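Local coordinates for protein carbon monoxide dehydrogenase (Thermococcus sp. AM4, PDB 6T7J) that probably oxidises carbon monoxide to carbon dioxide, with iron-sulfur clusters carrying the electrons, and is captured here with its active-site cluster free of nickel, at residues K258-N263 with Y396-R401; V334-D340 with H356-T362. One frame throughout, in Å; residues are numbered along the deposited sequence.

Contact 1. Residues K258-N263 with Y396-R401; sequences KEDYVN and YPNRPR
Arg399 and Tyr396 make the close part of this contact, against residues 258-263, which run into strand 261-268. The CG2 methyl of Val262 touches Tyr396 CB at 3.7 Å and is as near to ring CG and CD1. Tyr396 CG is anti to the backbone N (chi1 179°), which sends the ring past Val262 toward Glu259 and Asp260, with Tyr396 CE1 3.7 Å from Tyr261 O. Tyr396 CE1 also lies over one face of the Arg399 guanidinium, offset toward its rim. Arg399 NH2 donates to Lys258 O at 3.2 Å, in the carbonyl plane and on a lone pair. Asn263 ND2 donates to Lys258 O as well, at 2.6 Å. Arg399 NH1 bonds weakly to Tyr261 O; its stronger partner is Glu335 OE1, in a salt bridge. Strand 261-268 is an inner strand of a parallel sheet with the 3-2-1-4-5-6 order of a Rossmann-like fold. The loop 396-401 follows helix 381-395, which packs on that sheet. The outer side is looser and largely exposed. There Arg401 NH2 reaches Glu259 O at 2.9 Å, bent at 143°, from above the carbonyl plane. Asp260 OD1 lies 4.4 Å from Arg401 NH2, close in charge but not bonded.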
loop_
_atom_site.group_PDB
_atom_site.type_symbol
_atom_site.label_atom_id
_atom_site.label_comp_id
_atom_site.label_asym_id
_atom_site.label_seq_id
_atom_site.Cartn_x
_atom_site.Cartn_y
_atom_site.Cartn_z
ATOM N N LYS A 258 36.317 -11.778 -13.995
ATOM C CA LYS A 258 37.653 -11.939 -14.550
ATOM C C LYS A 258 38.702 -11.286 -13.656
ATOM O O LYS A 258 38.420 -10.338 -12.918
ATOM C CB LYS A 258 37.720 -11.334 -15.954
ATOM C CG LYS A 258 37.487 -12.321 -17.094
ATOM C CD LYS A 258 36.207 -13.117 -16.922
ATOM C CE LYS A 258 36.118 -14.243 -17.941
ATOM N NZ LYS A 258 36.268 -13.742 -19.337
ATOM N N GLU A 259 39.931 -11.803 -13.740
ATOM C CA GLU A 259 41.030 -11.251 -12.953
ATOM C C GLU A 259 41.681 -10.061 -13.640
ATOM O O GLU A 259 42.037 -9.081 -12.979
ATOM C CB GLU A 259 42.080 -12.322 -12.687
ATOM C CG GLU A 259 41.822 -13.096 -11.442
ATOM C CD GLU A 259 41.322 -14.476 -11.732
ATOM O OE1 GLU A 259 40.803 -14.735 -12.843
ATOM O OE2 GLU A 259 41.466 -15.294 -10.821
ATOM N N ASP A 260 41.864 -10.134 -14.956
ATOM C CA ASP A 260 42.555 -9.092 -15.702
ATOM C C ASP A 260 41.602 -8.153 -16.425
ATOM O O ASP A 260 42.047 -7.357 -17.256
ATOM C CB ASP A 260 43.527 -9.716 -16.701
ATOM C CG ASP A 260 44.400 -10.784 -16.078
ATOM O OD1 ASP A 260 44.758 -10.652 -14.888
ATOM O OD2 ASP A 260 44.733 -11.755 -16.786
ATOM N N TYR A 261 40.308 -8.228 -16.134
ATOM C CA TYR A 261 39.322 -7.330 -16.713
ATOM C C TYR A 261 38.639 -6.539 -15.607
ATOM O O TYR A 261 38.440 -7.041 -14.495
ATOM C CB TYR A 261 38.255 -8.092 -17.510
ATOM C CG TYR A 261 38.746 -8.771 -18.769
ATOM C CD1 TYR A 261 39.516 -9.927 -18.704
ATOM C CD2 TYR A 261 38.418 -8.271 -20.024
ATOM C CE1 TYR A 261 39.957 -10.558 -19.854
ATOM C CE2 TYR A 261 38.856 -8.894 -21.179
ATOM C CZ TYR A 261 39.623 -10.037 -21.087
ATOM O OH TYR A 261 40.061 -10.664 -22.231
ATOM N N VAL A 262 38.293 -5.287 -15.920
ATOM C CA VAL A 262 37.355 -4.550 -15.085
ATOM C C VAL A 262 36.077 -5.362 -14.981
ATOM O O VAL A 262 35.579 -5.882 -15.982
ATOM C CB VAL A 262 37.087 -3.159 -15.677
ATOM C CG1 VAL A 262 36.082 -2.394 -14.819
ATOM C CG2 VAL A 262 38.383 -2.380 -15.830
ATOM N N ASN A 263 35.555 -5.513 -13.769
ATOM C CA ASN A 263 34.329 -6.271 -13.551
ATOM C C ASN A 263 33.226 -5.309 -13.137
ATOM O O ASN A 263 33.349 -4.622 -12.116
ATOM C CB ASN A 263 34.526 -7.353 -12.489
ATOM C CG ASN A 263 35.371 -8.512 -12.984
ATOM O OD1 ASN A 263 35.143 -9.043 -14.071
ATOM N ND2 ASN A 263 36.351 -8.912 -12.183
ATOM N N TYR A 396 39.263 0.420 -11.211
ATOM C CA TYR A 396 40.031 -0.814 -11.408
ATOM C C TYR A 396 41.413 -0.835 -10.750
ATOM O O TYR A 396 41.756 -1.870 -10.153
ATOM C CB TYR A 396 40.170 -1.119 -12.906
ATOM C CG TYR A 396 40.976 -2.370 -13.202
ATOM C CD1 TYR A 396 40.414 -3.632 -13.056
ATOM C CD2 TYR A 396 42.297 -2.288 -13.630
ATOM C CE1 TYR A 396 41.143 -4.780 -13.326
ATOM C CE2 TYR A 396 43.036 -3.431 -13.901
ATOM C CZ TYR A 396 42.451 -4.673 -13.749
ATOM O OH TYR A 396 43.176 -5.812 -14.017
ATOM N N PRO A 397 42.244 0.212 -10.818
ATOM C CA PRO A 397 43.564 0.133 -10.160
ATOM C C PRO A 397 43.506 -0.070 -8.654
ATOM O O PRO A 397 44.528 -0.434 -8.058
ATOM C CB PRO A 397 44.213 1.479 -10.509
ATOM C CG PRO A 397 43.560 1.890 -11.769
ATOM C CD PRO A 397 42.138 1.420 -11.658
ATOM N N ASN A 398 42.358 0.148 -8.017
ATOM C CA ASN A 398 42.242 0.038 -6.570
ATOM C C ASN A 398 41.862 -1.361 -6.106
ATOM O O ASN A 398 41.634 -1.558 -4.908
ATOM C CB ASN A 398 41.219 1.047 -6.047
ATOM C CG ASN A 398 41.648 2.479 -6.276
ATOM O OD1 ASN A 398 42.807 2.834 -6.054
ATOM N ND2 ASN A 398 40.716 3.313 -6.727
ATOM N N ARG A 399 41.788 -2.326 -7.011
ATOM C CA ARG A 399 41.383 -3.676 -6.634
ATOM C C ARG A 399 42.443 -4.322 -5.753
ATOM O O ARG A 399 43.570 -4.540 -6.216
ATOM C CB ARG A 399 41.144 -4.532 -7.874
ATOM C CG ARG A 399 40.980 -6.010 -7.560
ATOM C CD ARG A 399 41.044 -6.855 -8.816
ATOM N NE ARG A 399 39.964 -6.534 -9.742
ATOM C CZ ARG A 399 39.535 -7.350 -10.698
ATOM N NH1 ARG A 399 38.545 -6.974 -11.496
ATOM N NH2 ARG A 399 40.095 -8.542 -10.857
ATOM N N PRO A 400 42.136 -4.647 -4.495
ATOM C CA PRO A 400 43.119 -5.349 -3.660
ATOM C C PRO A 400 43.351 -6.765 -4.157
ATOM O O PRO A 400 42.668 -7.701 -3.727
ATOM C CB PRO A 400 42.474 -5.335 -2.270
ATOM C CG PRO A 400 41.005 -5.266 -2.545
ATOM C CD PRO A 400 40.850 -4.455 -3.802
ATOM N N ARG A 401 44.309 -6.928 -5.075
ATOM C CA ARG A 401 44.563 -8.237 -5.667
ATOM C C ARG A 401 45.006 -9.262 -4.632
ATOM O O ARG A 401 44.862 -10.466 -4.867
ATOM C CB ARG A 401 45.612 -8.117 -6.773
ATOM C CG ARG A 401 45.149 -7.308 -7.972
ATOM C CD ARG A 401 45.924 -7.681 -9.229
ATOM N NE ARG A 401 45.330 -7.098 -10.429
ATOM C CZ ARG A 401 44.425 -7.707 -11.188
ATOM N NH1 ARG A 401 43.938 -7.098 -12.259
ATOM N NH2 ARG A 401 44.004 -8.926 -10.878
#

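Contact 2. Residues V334-D340 with H356-T362; sequences VEAIIVD and HTKVITT
Ile360 fits its CD1 methyl into the dip over Ala336, 3.7 Å from Ala336 CB. Ile338 bounds that dip, its CD1 lying 3.6 Å from Ile360 CD1. The two isoleucines lie side by side, pointing the same way. Farther on, the CG2 methyls of Ile338 and Thr362 meet, the side chains at about a right angle. On the other face Ile337 CG2 abuts Val359 CG2 at 3.7 Å, and Val339 CG2 abuts Thr361 CG2. Parallel-sheet bonds join the backbones between, including Ile337 N to Lys358 O. Polar groups close both ends. Thr357 OG1 donates to Val334 O at 2.5 Å and accepts from a water that Val334 N also binds. Thr362 OG1 donates to Val339 O at 3.1 Å. His356 CG sits between its backbone N and carbonyl carbon (chi1 67°), turning the ring back to Glu335. His356 NE2 gives Glu335 OE2 a nearly straight bond, 3.0 Å and 172°, in the ring plane but on the anti side of the carboxylate. With an alanine here this donor is gone, and the Glu335 carboxylate would probably be less firmly fixed in rotation. Glu335 OE1 accepts from the backbone N of Asn263. Strands 336-339 and 358-361, with helix 347-352, form a beta-alpha-beta unit. That helix covers Val359, helix 381-395 covers Ala336 and Ile338, and strand 261-268 lies along the far edge of 336-339.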
loop_
_atom_site.group_PDB
_atom_site.type_symbol
_atom_site.label_atom_id
_atom_site.label_comp_id
_atom_site.label_asym_id
_atom_site.label_seq_id
_atom_site.Cartn_x
_atom_site.Cartn_y
_atom_site.Cartn_z
ATOM N N VAL A 334 35.064 -6.817 -7.815
ATOM C CA VAL A 334 33.977 -6.012 -8.362
ATOM C C VAL A 334 34.368 -4.543 -8.258
ATOM O O VAL A 334 34.434 -3.981 -7.162
ATOM C CB VAL A 334 32.650 -6.286 -7.647
ATOM C CG1 VAL A 334 31.584 -5.314 -8.126
ATOM C CG2 VAL A 334 32.208 -7.717 -7.895
ATOM N N GLU A 335 34.632 -3.917 -9.405
ATOM C CA GLU A 335 34.944 -2.492 -9.409
ATOM C C GLU A 335 33.708 -1.659 -9.103
ATOM O O GLU A 335 33.796 -0.638 -8.410
ATOM C CB GLU A 335 35.537 -2.091 -10.756
ATOM C CG GLU A 335 37.031 -2.274 -10.836
ATOM C CD GLU A 335 37.451 -3.730 -10.816
ATOM O OE1 GLU A 335 37.070 -4.472 -11.748
ATOM O OE2 GLU A 335 38.164 -4.131 -9.870
ATOM N N ALA A 336 32.550 -2.076 -9.609
ATOM C CA ALA A 336 31.320 -1.334 -9.387
ATOM C C ALA A 336 30.129 -2.264 -9.552
ATOM O O ALA A 336 30.125 -3.138 -10.429
ATOM C CB ALA A 336 31.204 -0.146 -10.352
ATOM N N ILE A 337 29.126 -2.069 -8.699
ATOM C CA ILE A 337 27.826 -2.715 -8.845
ATOM C C ILE A 337 26.787 -1.615 -9.043
ATOM O O ILE A 337 26.666 -0.706 -8.211
ATOM C CB ILE A 337 27.482 -3.619 -7.648
ATOM C CG1 ILE A 337 26.079 -4.210 -7.808
ATOM C CG2 ILE A 337 27.623 -2.875 -6.323
ATOM C CD1 ILE A 337 25.862 -5.488 -7.021
ATOM N N ILE A 338 26.058 -1.693 -10.152
ATOM C CA ILE A 338 25.113 -0.668 -10.577
ATOM C C ILE A 338 23.713 -1.199 -10.319
ATOM O O ILE A 338 23.311 -2.211 -10.906
ATOM C CB ILE A 338 25.293 -0.315 -12.062
ATOM C CG1 ILE A 338 26.776 -0.300 -12.440
ATOM C CG2 ILE A 338 24.621 1.013 -12.387
ATOM C CD1 ILE A 338 27.598 0.678 -11.643
ATOM N N VAL A 339 22.963 -0.517 -9.453
ATOM C CA VAL A 339 21.655 -0.992 -9.026
ATOM C C VAL A 339 20.596 0.054 -9.347
ATOM O O VAL A 339 20.876 1.256 -9.408
ATOM C CB VAL A 339 21.644 -1.344 -7.521
ATOM C CG1 VAL A 339 22.701 -2.396 -7.221
ATOM C CG2 VAL A 339 21.873 -0.100 -6.678
ATOM N N ASP A 340 19.368 -0.420 -9.575
ATOM C CA ASP A 340 18.226 0.476 -9.720
ATOM C C ASP A 340 17.276 0.310 -8.538
ATOM O O ASP A 340 17.281 1.141 -7.625
ATOM C CB ASP A 340 17.502 0.250 -11.055
ATOM C CG ASP A 340 17.320 -1.218 -11.395
ATOM O OD1 ASP A 340 17.352 -2.059 -10.474
ATOM O OD2 ASP A 340 17.128 -1.529 -12.592
ATOM N N HIS A 356 37.259 -1.845 -2.425
ATOM C CA HIS A 356 37.205 -0.656 -3.261
ATOM C C HIS A 356 35.869 -0.503 -3.974
ATOM O O HIS A 356 35.612 0.560 -4.551
ATOM C CB HIS A 356 38.327 -0.695 -4.305
ATOM C CG HIS A 356 38.166 -1.781 -5.325
ATOM N ND1 HIS A 356 37.659 -3.024 -5.016
ATOM C CD2 HIS A 356 38.444 -1.808 -6.650
ATOM C CE1 HIS A 356 37.632 -3.772 -6.105
ATOM N NE2 HIS A 356 38.103 -3.056 -7.110
ATOM N N THR A 357 35.021 -1.530 -3.927
ATOM C CA THR A 357 33.816 -1.589 -4.744
ATOM C C THR A 357 32.921 -0.378 -4.520
ATOM O O THR A 357 32.693 0.048 -3.384
ATOM C CB THR A 357 33.041 -2.870 -4.425
ATOM O OG1 THR A 357 33.860 -4.009 -4.721
ATOM C CG2 THR A 357 31.754 -2.942 -5.236
ATOM N N LYS A 358 32.409 0.173 -5.619
ATOM C CA LYS A 358 31.476 1.290 -5.582
ATOM C C LYS A 358 30.061 0.796 -5.872
ATOM O O LYS A 358 29.816 0.147 -6.895
ATOM C CB LYS A 358 31.877 2.369 -6.589
ATOM C CG LYS A 358 33.182 3.069 -6.249
ATOM C CD LYS A 358 33.964 3.418 -7.503
ATOM C CE LYS A 358 35.094 4.387 -7.193
ATOM N NZ LYS A 358 34.586 5.701 -6.706
ATOM N N VAL A 359 29.143 1.107 -4.959
ATOM C CA VAL A 359 27.727 0.796 -5.120
ATOM C C VAL A 359 27.060 2.028 -5.736
ATOM O O VAL A 359 26.862 3.034 -5.059
ATOM C CB VAL A 359 27.079 0.431 -3.777
ATOM C CG1 VAL A 359 25.560 0.344 -3.910
ATOM C CG2 VAL A 359 27.655 -0.876 -3.243
ATOM N N ILE A 360 26.725 1.947 -7.023
ATOM C CA ILE A 360 26.138 3.075 -7.742
ATOM C C ILE A 360 24.630 2.869 -7.803
ATOM O O ILE A 360 24.144 1.951 -8.473
ATOM C CB ILE A 360 26.734 3.226 -9.151
ATOM C CG1 ILE A 360 28.169 3.746 -9.083
ATOM C CG2 ILE A 360 25.898 4.179 -9.984
ATOM C CD1 ILE A 360 29.218 2.668 -9.142
ATOM N N THR A 361 23.885 3.727 -7.110
ATOM C CA THR A 361 22.442 3.809 -7.280
ATOM C C THR A 361 22.123 4.791 -8.402
ATOM O O THR A 361 22.822 5.790 -8.596
ATOM C CB THR A 361 21.752 4.246 -5.984
ATOM O OG1 THR A 361 22.410 5.401 -5.447
ATOM C CG2 THR A 361 21.788 3.128 -4.953
ATOM N N THR A 362 21.062 4.491 -9.157
ATOM C CA THR A 362 20.758 5.232 -10.376
ATOM C C THR A 362 19.305 5.667 -10.516
ATOM O O THR A 362 18.994 6.385 -11.472
ATOM C CB THR A 362 21.118 4.400 -11.618
ATOM O OG1 THR A 362 20.256 3.258 -11.689
ATOM C CG2 THR A 362 22.570 3.933 -11.567
HETATM O O HOH W 1 34.838 -6.436 -4.795
#

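In the fold
Both contacts belong to one parallel sheet, in which strands 261-268 and 336-339 are neighbours. Their centres lie 14 Å apart, and contact 2 is nested in the chain loop closed by contact 1. Glu335 joins them: its OE1 is 2.7 Å from Asn263 N, a probable hydrogen bond, and 2.9 Å from Arg399 NH1. His356 NE2 also packs 3.4 Å from Arg399 CA. The centre of contact 1 lies about 30 Å from that of the chain, that of contact 2 about 21 Å. The side chain of Asp340 is about 9 Å from the broken active-site cluster. It accepts from the backbone N of Asn270 with OD2 and of His269, a cluster-pocket residue, with OD1.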